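Local coordinates for protein transcription factor inhibitor I-kappa-B-beta (Mus musculus, PDB 1OY3) that inhibits the transcription factor NF-kappa-B by forming a complex with it and trapping it in the cytoplasm, at residues A85-L98 with H168-A180. Residues are numbered along the deposited sequence; the frame is centred on the assembly and turned at random.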
# COMPACT_ATOMS: atom_id res chain seq x y z
N ALA C 85 8.79 -5.60 7.03
CA ALA C 85 9.17 -6.99 7.24
C ALA C 85 8.19 -7.87 6.48
O ALA C 85 8.59 -8.87 5.89
CB ALA C 85 9.14 -7.34 8.74
N CYS C 86 6.92 -7.49 6.50
CA CYS C 86 5.88 -8.28 5.84
C CYS C 86 5.89 -8.20 4.32
O CYS C 86 5.12 -8.87 3.66
CB CYS C 86 4.50 -7.86 6.34
SG CYS C 86 4.28 -8.11 8.09
N ARG C 87 6.77 -7.37 3.78
CA ARG C 87 6.85 -7.20 2.33
C ARG C 87 8.01 -8.01 1.79
O ARG C 87 8.01 -8.42 0.63
CB ARG C 87 7.06 -5.72 1.99
CG ARG C 87 6.11 -4.77 2.68
CD ARG C 87 6.48 -3.32 2.37
NE ARG C 87 6.24 -2.97 0.98
CZ ARG C 87 6.87 -1.99 0.33
NH1 ARG C 87 7.80 -1.28 0.95
NH2 ARG C 87 6.56 -1.72 -0.93
N VAL C 88 9.01 -8.23 2.63
CA VAL C 88 10.19 -8.98 2.24
C VAL C 88 10.31 -10.30 2.96
O VAL C 88 11.40 -10.87 3.03
CB VAL C 88 11.47 -8.16 2.50
CG1 VAL C 88 11.33 -6.77 1.89
CG2 VAL C 88 11.72 -8.07 4.00
N ARG C 89 9.20 -10.80 3.49
CA ARG C 89 9.21 -12.09 4.19
C ARG C 89 10.29 -12.20 5.27
O ARG C 89 10.85 -13.27 5.48
CB ARG C 89 9.40 -13.22 3.17
CG ARG C 89 8.20 -13.48 2.28
CD ARG C 89 8.55 -14.40 1.11
NE ARG C 89 7.43 -15.26 0.72
CZ ARG C 89 7.18 -16.45 1.25
NH1 ARG C 89 7.98 -16.93 2.21
NH2 ARG C 89 6.14 -17.16 0.84
N ALA C 90 10.58 -11.09 5.95
CA ALA C 90 11.57 -11.08 7.02
C ALA C 90 10.93 -11.62 8.30
O ALA C 90 10.73 -10.88 9.28
CB ALA C 90 12.09 -9.66 7.25
N HIS C 91 10.62 -12.91 8.28
CA HIS C 91 9.99 -13.59 9.40
C HIS C 91 10.65 -13.40 10.76
O HIS C 91 9.97 -13.10 11.75
CB HIS C 91 9.91 -15.09 9.12
CG HIS C 91 9.18 -15.42 7.86
ND1 HIS C 91 7.87 -15.06 7.64
CD2 HIS C 91 9.58 -16.07 6.74
CE1 HIS C 91 7.49 -15.47 6.44
NE2 HIS C 91 8.51 -16.08 5.87
N THR C 92 11.97 -13.59 10.80
CA THR C 92 12.70 -13.45 12.06
C THR C 92 12.66 -12.00 12.58
O THR C 92 12.56 -11.78 13.79
CB THR C 92 14.16 -13.95 11.91
OG1 THR C 92 14.78 -13.32 10.79
CG2 THR C 92 14.18 -15.45 11.71
N CYS C 93 12.71 -11.03 11.68
CA CYS C 93 12.64 -9.62 12.10
C CYS C 93 11.29 -9.31 12.75
O CYS C 93 11.22 -8.62 13.78
CB CYS C 93 12.82 -8.71 10.89
SG CYS C 93 14.50 -8.71 10.21
N ALA C 94 10.22 -9.84 12.16
CA ALA C 94 8.88 -9.60 12.69
C ALA C 94 8.79 -10.18 14.09
O ALA C 94 8.16 -9.60 14.97
CB ALA C 94 7.82 -10.26 11.78
N CYS C 95 9.43 -11.33 14.27
CA CYS C 95 9.45 -12.03 15.54
C CYS C 95 10.12 -11.18 16.64
O CYS C 95 9.63 -11.09 17.78
CB CYS C 95 10.16 -13.36 15.33
SG CYS C 95 10.00 -14.49 16.69
N VAL C 96 11.24 -10.56 16.29
CA VAL C 96 11.96 -9.70 17.23
C VAL C 96 11.06 -8.54 17.65
O VAL C 96 11.00 -8.16 18.82
CB VAL C 96 13.23 -9.09 16.57
CG1 VAL C 96 13.84 -8.07 17.49
CG2 VAL C 96 14.23 -10.20 16.22
N LEU C 97 10.35 -7.96 16.68
CA LEU C 97 9.47 -6.83 16.97
C LEU C 97 8.21 -7.19 17.73
O LEU C 97 7.75 -6.41 18.57
CB LEU C 97 9.08 -6.12 15.67
CG LEU C 97 10.19 -5.42 14.89
CD1 LEU C 97 9.62 -4.89 13.58
CD2 LEU C 97 10.80 -4.28 15.72
N LEU C 98 7.65 -8.36 17.43
CA LEU C 98 6.40 -8.81 18.03
C LEU C 98 6.47 -9.36 19.47
O LEU C 98 5.99 -10.46 19.75
CB LEU C 98 5.76 -9.85 17.11
CG LEU C 98 5.39 -9.31 15.72
CD1 LEU C 98 5.04 -10.46 14.79
CD2 LEU C 98 4.25 -8.33 15.84
N HIS C 168 0.99 -10.67 0.12
CA HIS C 168 2.19 -11.34 -0.34
C HIS C 168 2.18 -12.84 -0.15
O HIS C 168 3.22 -13.47 -0.19
CB HIS C 168 3.43 -10.77 0.36
CG HIS C 168 3.76 -9.36 -0.02
ND1 HIS C 168 2.93 -8.29 0.29
CD2 HIS C 168 4.81 -8.83 -0.68
CE1 HIS C 168 3.48 -7.17 -0.16
NE2 HIS C 168 4.61 -7.47 -0.75
N LYS C 169 0.99 -13.42 0.05
CA LYS C 169 0.86 -14.87 0.21
C LYS C 169 1.96 -15.43 1.11
O LYS C 169 2.61 -16.42 0.76
CB LYS C 169 0.93 -15.54 -1.17
CG LYS C 169 0.04 -14.90 -2.23
CD LYS C 169 0.22 -15.58 -3.60
CE LYS C 169 1.69 -15.57 -4.03
NZ LYS C 169 1.95 -16.31 -5.31
N ASP C 170 2.15 -14.80 2.26
CA ASP C 170 3.18 -15.23 3.20
C ASP C 170 2.53 -15.96 4.38
O ASP C 170 2.19 -15.35 5.40
CB ASP C 170 3.95 -13.99 3.65
CG ASP C 170 5.17 -14.34 4.47
OD1 ASP C 170 6.03 -13.45 4.63
OD2 ASP C 170 5.26 -15.48 4.95
N ALA C 171 2.38 -17.27 4.24
CA ALA C 171 1.76 -18.11 5.25
C ALA C 171 2.51 -18.05 6.57
O ALA C 171 1.90 -17.95 7.64
CB ALA C 171 1.69 -19.55 4.74
N GLU C 172 3.83 -18.14 6.50
CA GLU C 172 4.65 -18.09 7.69
C GLU C 172 4.42 -16.77 8.44
O GLU C 172 4.27 -16.75 9.67
CB GLU C 172 6.12 -18.23 7.32
CG GLU C 172 6.84 -19.27 8.14
CD GLU C 172 6.40 -19.28 9.59
OE1 GLU C 172 6.56 -18.24 10.27
OE2 GLU C 172 5.87 -20.32 10.05
N MET C 173 4.37 -15.66 7.71
CA MET C 173 4.16 -14.36 8.35
C MET C 173 2.75 -14.26 8.92
O MET C 173 2.54 -13.66 9.97
CB MET C 173 4.40 -13.20 7.38
CG MET C 173 4.42 -11.83 8.11
SD MET C 173 5.85 -11.65 9.25
CE MET C 173 7.09 -11.11 8.03
N VAL C 174 1.78 -14.85 8.22
CA VAL C 174 0.40 -14.83 8.68
C VAL C 174 0.34 -15.55 10.03
O VAL C 174 -0.32 -15.10 10.97
CB VAL C 174 -0.55 -15.54 7.68
CG1 VAL C 174 -1.95 -15.70 8.27
CG2 VAL C 174 -0.63 -14.73 6.40
N ARG C 175 1.06 -16.66 10.14
CA ARG C 175 1.09 -17.43 11.38
C ARG C 175 1.61 -16.59 12.56
O ARG C 175 1.00 -16.58 13.63
CB ARG C 175 1.92 -18.71 11.20
CG ARG C 175 1.12 -19.85 10.57
CD ARG C 175 1.89 -21.16 10.56
NE ARG C 175 2.84 -21.23 9.47
CZ ARG C 175 2.62 -21.86 8.32
NH1 ARG C 175 1.46 -22.49 8.12
NH2 ARG C 175 3.54 -21.85 7.37
N LEU C 176 2.73 -15.90 12.35
CA LEU C 176 3.31 -15.05 13.39
C LEU C 176 2.34 -13.94 13.79
O LEU C 176 2.17 -13.64 14.98
CB LEU C 176 4.62 -14.42 12.90
CG LEU C 176 5.93 -15.19 13.09
CD1 LEU C 176 5.70 -16.69 13.06
CD2 LEU C 176 6.90 -14.75 12.01
N LEU C 177 1.72 -13.31 12.80
CA LEU C 177 0.76 -12.26 13.08
C LEU C 177 -0.44 -12.81 13.85
O LEU C 177 -0.89 -12.21 14.83
CB LEU C 177 0.30 -11.60 11.77
CG LEU C 177 1.42 -10.79 11.10
CD1 LEU C 177 0.87 -10.11 9.85
CD2 LEU C 177 1.97 -9.74 12.08
N ARG C 178 -0.96 -13.95 13.41
CA ARG C 178 -2.10 -14.58 14.07
C ARG C 178 -1.77 -14.79 15.55
O ARG C 178 -2.44 -14.26 16.44
CB ARG C 178 -2.41 -15.92 13.41
CG ARG C 178 -3.43 -16.78 14.17
CD ARG C 178 -3.36 -18.21 13.70
NE ARG C 178 -2.08 -18.82 14.06
CZ ARG C 178 -1.58 -19.91 13.49
NH1 ARG C 178 -2.24 -20.53 12.52
NH2 ARG C 178 -0.41 -20.40 13.90
N ASP C 179 -0.71 -15.56 15.80
CA ASP C 179 -0.28 -15.84 17.16
C ASP C 179 -0.02 -14.56 17.94
O ASP C 179 -0.18 -14.53 19.16
CB ASP C 179 0.98 -16.72 17.14
CG ASP C 179 0.75 -18.08 16.47
OD1 ASP C 179 1.73 -18.83 16.29
OD2 ASP C 179 -0.41 -18.41 16.13
N ALA C 180 0.39 -13.50 17.25
CA ALA C 180 0.67 -12.22 17.91
C ALA C 180 -0.63 -11.51 18.32
O ALA C 180 -0.61 -10.54 19.10
CB ALA C 180 1.49 -11.31 17.00
O HOH W 1 6.30 -11.17 2.76
O HOH W 2 3.99 -19.26 2.14
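Met173 and Ala94 join two successive ankyrin repeats, ANK 3 and ANK 4, where helix 91-97 lies beside helix 171-180, their axes 9° apart and 10.1 Å at closest approach. Met173 suits the middle because its unbranched, flexible chain can bend between the two helices: CG stands anti to the backbone N (chi1 -170°), and bends at chi2 and chi3 carry the thioether across. SD comes to 3.5 Å from Ala94 CB, a methyl small enough to let the helices stay close, while CE ends 3.4 Å from Ala85 O and CG packs 3.7 Å from Cys86 SG. Farther along, Leu98 spreads its two methyls, CD1 against Leu177 CD2 and CD2 to 4.2 Å from Ala180 CB.

At the helix starts the contact turns polar. Asp170 is the N-cap of helix 171-180; its OD2 accepts from Met173 N, a capping bond, though the place of OD2 is less certain. Its OD1 accepts a hydrogen bond from a water that also donates to Cys86 O (2.7 Å), tying the two turns together. The His91 ring stands with its edge to the Asp170 carboxylate, and Glu172 CB lies over one face, 3.6 Å from the ring centroid. In the turns before the helices, Arg87 CA makes a CH-pi contact over one face of the His168 ring, whose ND1 is bonded to Val164 O in helix 161-167. Side-by-side, nearly parallel helices of successive repeats are characteristic of the ankyrin-repeat solenoid.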